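Local coordinates for protein putative poly(3-hydroxybutyrate) depolymerase LpqC (Bordetella parapertussis 12822, PDB 3D0K) that probably hydrolyses ester bonds as a serine hydrolase of the alpha/beta-hydrolase type, possibly those of poly(3-hydroxybutyrate), at residues R156-Q161 against L204-T209; A247-A252 against L257-Q262. One frame throughout, in Å; residues are numbered along the deposited sequence.

Interaction 1. Residues R156-Q161 against L204-T209; sequences RLMSSQ and LAYPMT
The last turn of helix 149-160 faces the link that follows helix 197-205, and the backbones stay well apart, Met158 CA lying 8.5 Å from Tyr206 CA. Side chains bridge the gap, and no hydrogen bond crosses it. Met158, a selenomethionine, bends at chi2 (-54°) and again at chi3 (-78°), which brings its terminal methyl CE over the centre of the Tyr206 ring. CE sits 3.3 Å from the ring centroid and 10° off the normal, a CH-pi contact. The selenium SE stands farther out along nearly the same line, making this the seleno form of a Met-aromatic contact. Beneath the opposite face, nearer the rim, lies CD of Pro207, so the ring is sandwiched between a methyl and its own chain neighbour. Pro207 is the centre of an inverse gamma turn, closed by a weak bond from Met208 N to Tyr206 O at 2.8 Å. In the alpha-beta-alpha sandwich this turn carries the chain from helix 197-205 into strand 209-213. Met208, also a selenomethionine, lies beside Met158, though the model is doubtful where the two meet; both side chains rest on Val169 of strand 168-172. Tyr206 OH is hydrogen-bonded to Phe166 O, while His163 meets the ring edge-to-face.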
loop_
_atom_site.group_PDB
_atom_site.type_symbol
_atom_site.label_atom_id
_atom_site.label_comp_id
_atom_site.label_asym_id
_atom_site.label_seq_id
_atom_site.Cartn_x
_atom_site.Cartn_y
_atom_site.Cartn_z
ATOM N N ARG A 156 3.282 6.664 -0.291
ATOM C CA ARG A 156 4.277 7.277 -1.195
ATOM C C ARG A 156 3.845 7.007 -2.646
ATOM O O ARG A 156 4.108 7.816 -3.507
ATOM C CB ARG A 156 5.662 6.720 -0.948
ATOM C CG ARG A 156 6.184 7.204 0.421
ATOM C CD ARG A 156 7.599 6.771 0.720
ATOM N NE ARG A 156 7.873 7.277 2.086
ATOM C CZ ARG A 156 8.523 6.636 3.052
ATOM N NH1 ARG A 156 9.069 5.443 2.840
ATOM N NH2 ARG A 156 8.659 7.210 4.254
ATOM N N LEU A 157 3.184 5.877 -2.877
ATOM C CA LEU A 157 2.570 5.591 -4.165
ATOM C C LEU A 157 1.515 6.683 -4.457
ATOM O O LEU A 157 1.478 7.292 -5.552
ATOM C CB LEU A 157 1.955 4.182 -4.130
ATOM C CG LEU A 157 1.233 3.683 -5.398
ATOM C CD1 LEU A 157 1.183 2.169 -5.433
ATOM C CD2 LEU A 157 -0.205 4.268 -5.634
HETATM N N MSE A 158 0.681 6.946 -3.465
HETATM C CA MSE A 158 -0.347 7.994 -3.578
HETATM C C MSE A 158 0.229 9.388 -3.777
HETATM O O MSE A 158 -0.420 10.217 -4.422
HETATM C CB MSE A 158 -1.352 7.941 -2.415
HETATM C CG MSE A 158 -2.168 6.583 -2.429
HETATM SE SE MSE A 158 -3.073 6.198 -4.115
HETATM C CE MSE A 158 -4.534 7.456 -3.717
ATOM N N SER A 159 1.427 9.650 -3.240
ATOM C CA SER A 159 2.085 10.933 -3.416
ATOM C C SER A 159 2.686 11.155 -4.800
ATOM O O SER A 159 3.051 12.273 -5.146
ATOM C CB SER A 159 3.244 11.046 -2.417
ATOM O OG SER A 159 2.774 10.834 -1.104
ATOM N N SER A 160 2.883 10.079 -5.542
ATOM C CA SER A 160 3.714 10.130 -6.760
ATOM C C SER A 160 3.051 9.585 -8.015
ATOM O O SER A 160 3.532 9.864 -9.108
ATOM C CB SER A 160 5.050 9.417 -6.545
ATOM O OG SER A 160 4.821 8.018 -6.380
ATOM N N GLN A 161 1.929 8.865 -7.876
ATOM C CA GLN A 161 1.314 8.126 -9.014
ATOM C C GLN A 161 -0.117 8.576 -9.323
ATOM O O GLN A 161 -0.808 9.078 -8.426
ATOM C CB GLN A 161 1.310 6.595 -8.743
ATOM C CG GLN A 161 2.699 6.022 -8.314
ATOM C CD GLN A 161 3.730 6.172 -9.437
ATOM O OE1 GLN A 161 3.406 5.912 -10.617
ATOM N NE2 GLN A 161 4.947 6.645 -9.097
ATOM N N LEU A 204 -3.677 15.180 -1.294
ATOM C CA LEU A 204 -4.526 15.732 -0.256
ATOM C C LEU A 204 -6.015 15.496 -0.430
ATOM O O LEU A 204 -6.705 15.302 0.544
ATOM C CB LEU A 204 -4.234 17.236 -0.052
ATOM C CG LEU A 204 -2.833 17.588 0.488
ATOM C CD1 LEU A 204 -2.576 19.094 0.403
ATOM C CD2 LEU A 204 -2.640 17.083 1.957
ATOM N N ALA A 205 -6.499 15.485 -1.673
ATOM C CA ALA A 205 -7.925 15.357 -1.959
ATOM C C ALA A 205 -8.416 13.930 -1.771
ATOM O O ALA A 205 -9.613 13.694 -1.490
ATOM C CB ALA A 205 -8.210 15.820 -3.394
ATOM N N TYR A 206 -7.504 12.970 -1.973
ATOM C CA TYR A 206 -7.903 11.574 -2.076
ATOM C C TYR A 206 -8.428 11.093 -0.718
ATOM O O TYR A 206 -7.845 11.426 0.319
ATOM C CB TYR A 206 -6.736 10.694 -2.568
ATOM C CG TYR A 206 -7.270 9.299 -2.997
ATOM C CD1 TYR A 206 -7.455 8.296 -2.057
ATOM C CD2 TYR A 206 -7.636 9.032 -4.335
ATOM C CE1 TYR A 206 -7.969 7.067 -2.402
ATOM C CE2 TYR A 206 -8.152 7.778 -4.703
ATOM C CZ TYR A 206 -8.305 6.796 -3.715
ATOM O OH TYR A 206 -8.796 5.546 -4.059
ATOM N N PRO A 207 -9.522 10.315 -0.705
ATOM C CA PRO A 207 -10.021 9.806 0.602
ATOM C C PRO A 207 -9.216 8.626 1.196
ATOM O O PRO A 207 -9.784 7.566 1.516
ATOM C CB PRO A 207 -11.463 9.405 0.279
ATOM C CG PRO A 207 -11.348 8.863 -1.157
ATOM C CD PRO A 207 -10.393 9.903 -1.831
HETATM N N MSE A 208 -7.917 8.809 1.355
HETATM C CA MSE A 208 -7.063 7.761 1.853
HETATM C C MSE A 208 -7.377 7.544 3.322
HETATM O O MSE A 208 -7.545 8.521 4.009
HETATM C CB MSE A 208 -5.580 8.231 1.743
HETATM C CG MSE A 208 -4.651 7.146 2.250
HETATM SE SE MSE A 208 -2.791 7.616 1.698
HETATM C CE MSE A 208 -3.328 7.967 -0.117
ATOM N N THR A 209 -7.428 6.286 3.795
ATOM C CA THR A 209 -7.520 5.974 5.236
ATOM C C THR A 209 -6.104 5.737 5.761
ATOM O O THR A 209 -5.315 4.953 5.197
ATOM C CB THR A 209 -8.356 4.693 5.503
ATOM O OG1 THR A 209 -9.647 4.852 4.930
ATOM C CG2 THR A 209 -8.514 4.403 6.995
#

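Interaction 2. Residues A247-A252 against L257-Q262; sequences AGQRAA and LPFGWQ
Ala252 and Phe259 carry most of this contact, with Leu257 next to them at the point where the chain turns back along the helix it has just left. CB of Ala252 fits against the returning chain, 3.7 Å from Phe259 CB and close to Leu257 O as well. Its carbonyl takes part too: Leu257 N donates to Ala252 O at 2.9 Å, with an N-H...O angle of 159°, and so pins the start of the return to the helix. With CG of Phe259 anti to the backbone N (chi1 180°), the phenyl ring reaches back along the helix toward Gly248 and Gln249. CA of Gln249 stands over the centre of one ring face, 3.9 Å from the centroid, a CH-pi contact. The aliphatic part of the Gln249 side chain crosses the phenyl at about a right angle, CG lying 3.8 Å from Phe259 CE2. At Gly248 the helix offers bare backbone, and two rings close on it. Phe259 CE1 comes within 3.3 Å of Gly248 C. Trp261 CZ3 lies 3.6 Å from Gly248 CA. Phe259 CE1 also lies over the indole near its rim. The Trp261 indole stacks on Tyr244 and donates through NE1 to Leu203 O, while Ala252 packs on Leu204; helix 237-255 and the run into edge strand 262-266 are thus both fitted against helix 197-205.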
loop_
_atom_site.group_PDB
_atom_site.type_symbol
_atom_site.label_atom_id
_atom_site.label_comp_id
_atom_site.label_asym_id
_atom_site.label_seq_id
_atom_site.Cartn_x
_atom_site.Cartn_y
_atom_site.Cartn_z
ATOM N N ALA A 247 -0.389 16.987 9.546
ATOM C CA ALA A 247 0.462 17.634 8.544
ATOM C C ALA A 247 -0.302 17.802 7.230
ATOM O O ALA A 247 -0.191 18.839 6.568
ATOM C CB ALA A 247 1.746 16.755 8.294
ATOM N N GLY A 248 -1.080 16.796 6.872
ATOM C CA GLY A 248 -1.925 16.859 5.672
ATOM C C GLY A 248 -3.040 17.904 5.834
ATOM O O GLY A 248 -3.284 18.718 4.924
ATOM N N GLN A 249 -3.668 17.910 7.007
ATOM C CA GLN A 249 -4.706 18.899 7.353
ATOM C C GLN A 249 -4.156 20.312 7.167
ATOM O O GLN A 249 -4.799 21.143 6.513
ATOM C CB GLN A 249 -5.131 18.716 8.811
ATOM C CG GLN A 249 -6.645 18.732 9.037
ATOM C CD GLN A 249 -7.047 18.128 10.417
ATOM O OE1 GLN A 249 -6.215 18.018 11.327
ATOM N NE2 GLN A 249 -8.309 17.733 10.547
ATOM N N ARG A 250 -2.958 20.556 7.704
ATOM C CA ARG A 250 -2.348 21.892 7.609
ATOM C C ARG A 250 -1.916 22.232 6.190
ATOM O O ARG A 250 -2.119 23.395 5.768
ATOM C CB ARG A 250 -1.182 22.069 8.552
ATOM C CG ARG A 250 -1.648 22.205 10.014
ATOM C CD ARG A 250 -0.484 22.628 10.883
ATOM N NE ARG A 250 0.586 21.630 10.748
ATOM C CZ ARG A 250 0.743 20.572 11.551
ATOM N NH1 ARG A 250 -0.072 20.390 12.585
ATOM N NH2 ARG A 250 1.738 19.718 11.335
ATOM N N ALA A 251 -1.339 21.255 5.472
ATOM C CA ALA A 251 -0.948 21.487 4.069
ATOM C C ALA A 251 -2.153 21.898 3.228
ATOM O O ALA A 251 -2.049 22.796 2.376
ATOM C CB ALA A 251 -0.259 20.220 3.435
ATOM N N ALA A 252 -3.288 21.228 3.427
ATOM C CA ALA A 252 -4.501 21.514 2.627
ATOM C C ALA A 252 -5.033 22.884 2.990
ATOM O O ALA A 252 -5.392 23.694 2.111
ATOM C CB ALA A 252 -5.602 20.422 2.876
ATOM N N LEU A 257 -7.181 24.037 -0.101
ATOM C CA LEU A 257 -7.530 22.814 -0.851
ATOM C C LEU A 257 -8.491 21.887 -0.115
ATOM O O LEU A 257 -8.465 21.834 1.112
ATOM C CB LEU A 257 -6.276 21.984 -1.235
ATOM C CG LEU A 257 -5.400 22.606 -2.330
ATOM C CD1 LEU A 257 -4.055 21.914 -2.364
ATOM C CD2 LEU A 257 -6.058 22.659 -3.754
ATOM N N PRO A 258 -9.324 21.147 -0.882
ATOM C CA PRO A 258 -10.080 20.048 -0.224
ATOM C C PRO A 258 -9.152 18.959 0.383
ATOM O O PRO A 258 -8.058 18.656 -0.173
ATOM C CB PRO A 258 -10.964 19.461 -1.336
ATOM C CG PRO A 258 -10.506 20.074 -2.632
ATOM C CD PRO A 258 -9.596 21.261 -2.338
ATOM N N PHE A 259 -9.572 18.415 1.538
ATOM C CA PHE A 259 -8.779 17.434 2.270
ATOM C C PHE A 259 -9.624 16.193 2.528
ATOM O O PHE A 259 -10.638 16.272 3.215
ATOM C CB PHE A 259 -8.353 18.028 3.595
ATOM C CG PHE A 259 -7.527 17.111 4.454
ATOM C CD1 PHE A 259 -6.256 16.686 4.027
ATOM C CD2 PHE A 259 -7.970 16.769 5.750
ATOM C CE1 PHE A 259 -5.482 15.876 4.838
ATOM C CE2 PHE A 259 -7.171 15.934 6.588
ATOM C CZ PHE A 259 -5.950 15.509 6.148
ATOM N N GLY A 260 -9.183 15.060 1.986
ATOM C CA GLY A 260 -9.974 13.828 1.951
ATOM C C GLY A 260 -9.534 12.756 2.940
ATOM O O GLY A 260 -10.256 11.758 3.123
ATOM N N TRP A 261 -8.386 12.941 3.593
ATOM C CA TRP A 261 -7.845 11.838 4.430
ATOM C C TRP A 261 -8.720 11.572 5.637
ATOM O O TRP A 261 -9.396 12.466 6.124
ATOM C CB TRP A 261 -6.425 12.104 4.907
ATOM C CG TRP A 261 -5.408 12.385 3.868
ATOM C CD1 TRP A 261 -5.537 12.322 2.461
ATOM C CD2 TRP A 261 -4.056 12.737 4.128
ATOM N NE1 TRP A 261 -4.327 12.645 1.886
ATOM C CE2 TRP A 261 -3.404 12.882 2.877
ATOM C CE3 TRP A 261 -3.318 12.933 5.323
ATOM C CZ2 TRP A 261 -2.056 13.265 2.767
ATOM C CZ3 TRP A 261 -1.954 13.278 5.222
ATOM C CH2 TRP A 261 -1.343 13.461 3.955
ATOM N N GLN A 262 -8.723 10.315 6.099
ATOM C CA GLN A 262 -9.382 9.955 7.327
ATOM C C GLN A 262 -8.376 9.192 8.159
ATOM O O GLN A 262 -7.706 8.279 7.651
ATOM C CB GLN A 262 -10.591 9.054 7.039
ATOM C CG GLN A 262 -11.462 9.556 5.865
ATOM C CD GLN A 262 -12.700 10.354 6.293
ATOM O OE1 GLN A 262 -13.823 10.047 5.852
ATOM N NE2 GLN A 262 -12.519 11.360 7.160
#

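How the interactions relate
From the N terminus, helix 149-160 comes first; the chain then makes strand 168-172 and helix 197-205 before interaction 1 closes a loop of 42 intervening residues. Strand 209-213 follows, and helix 237-255 leads into interaction 2, a tight return with four residues between its segments. The two contacts are in series, neither nested nor crossed, with centres about 11 Å apart. They meet through the 204-209 and 257-262 segments: Leu204 O and Gly260 N are 2.9 Å apart, and Met208 O and Gln262 N 3.0 Å, both probably hydrogen-bonded. These runs enter the neighbouring parallel strands 209-213 and 262-266, so that helices 149-160, 197-205 and 237-255 are joined where these two strands begin, at the 262-266 edge of the sheet.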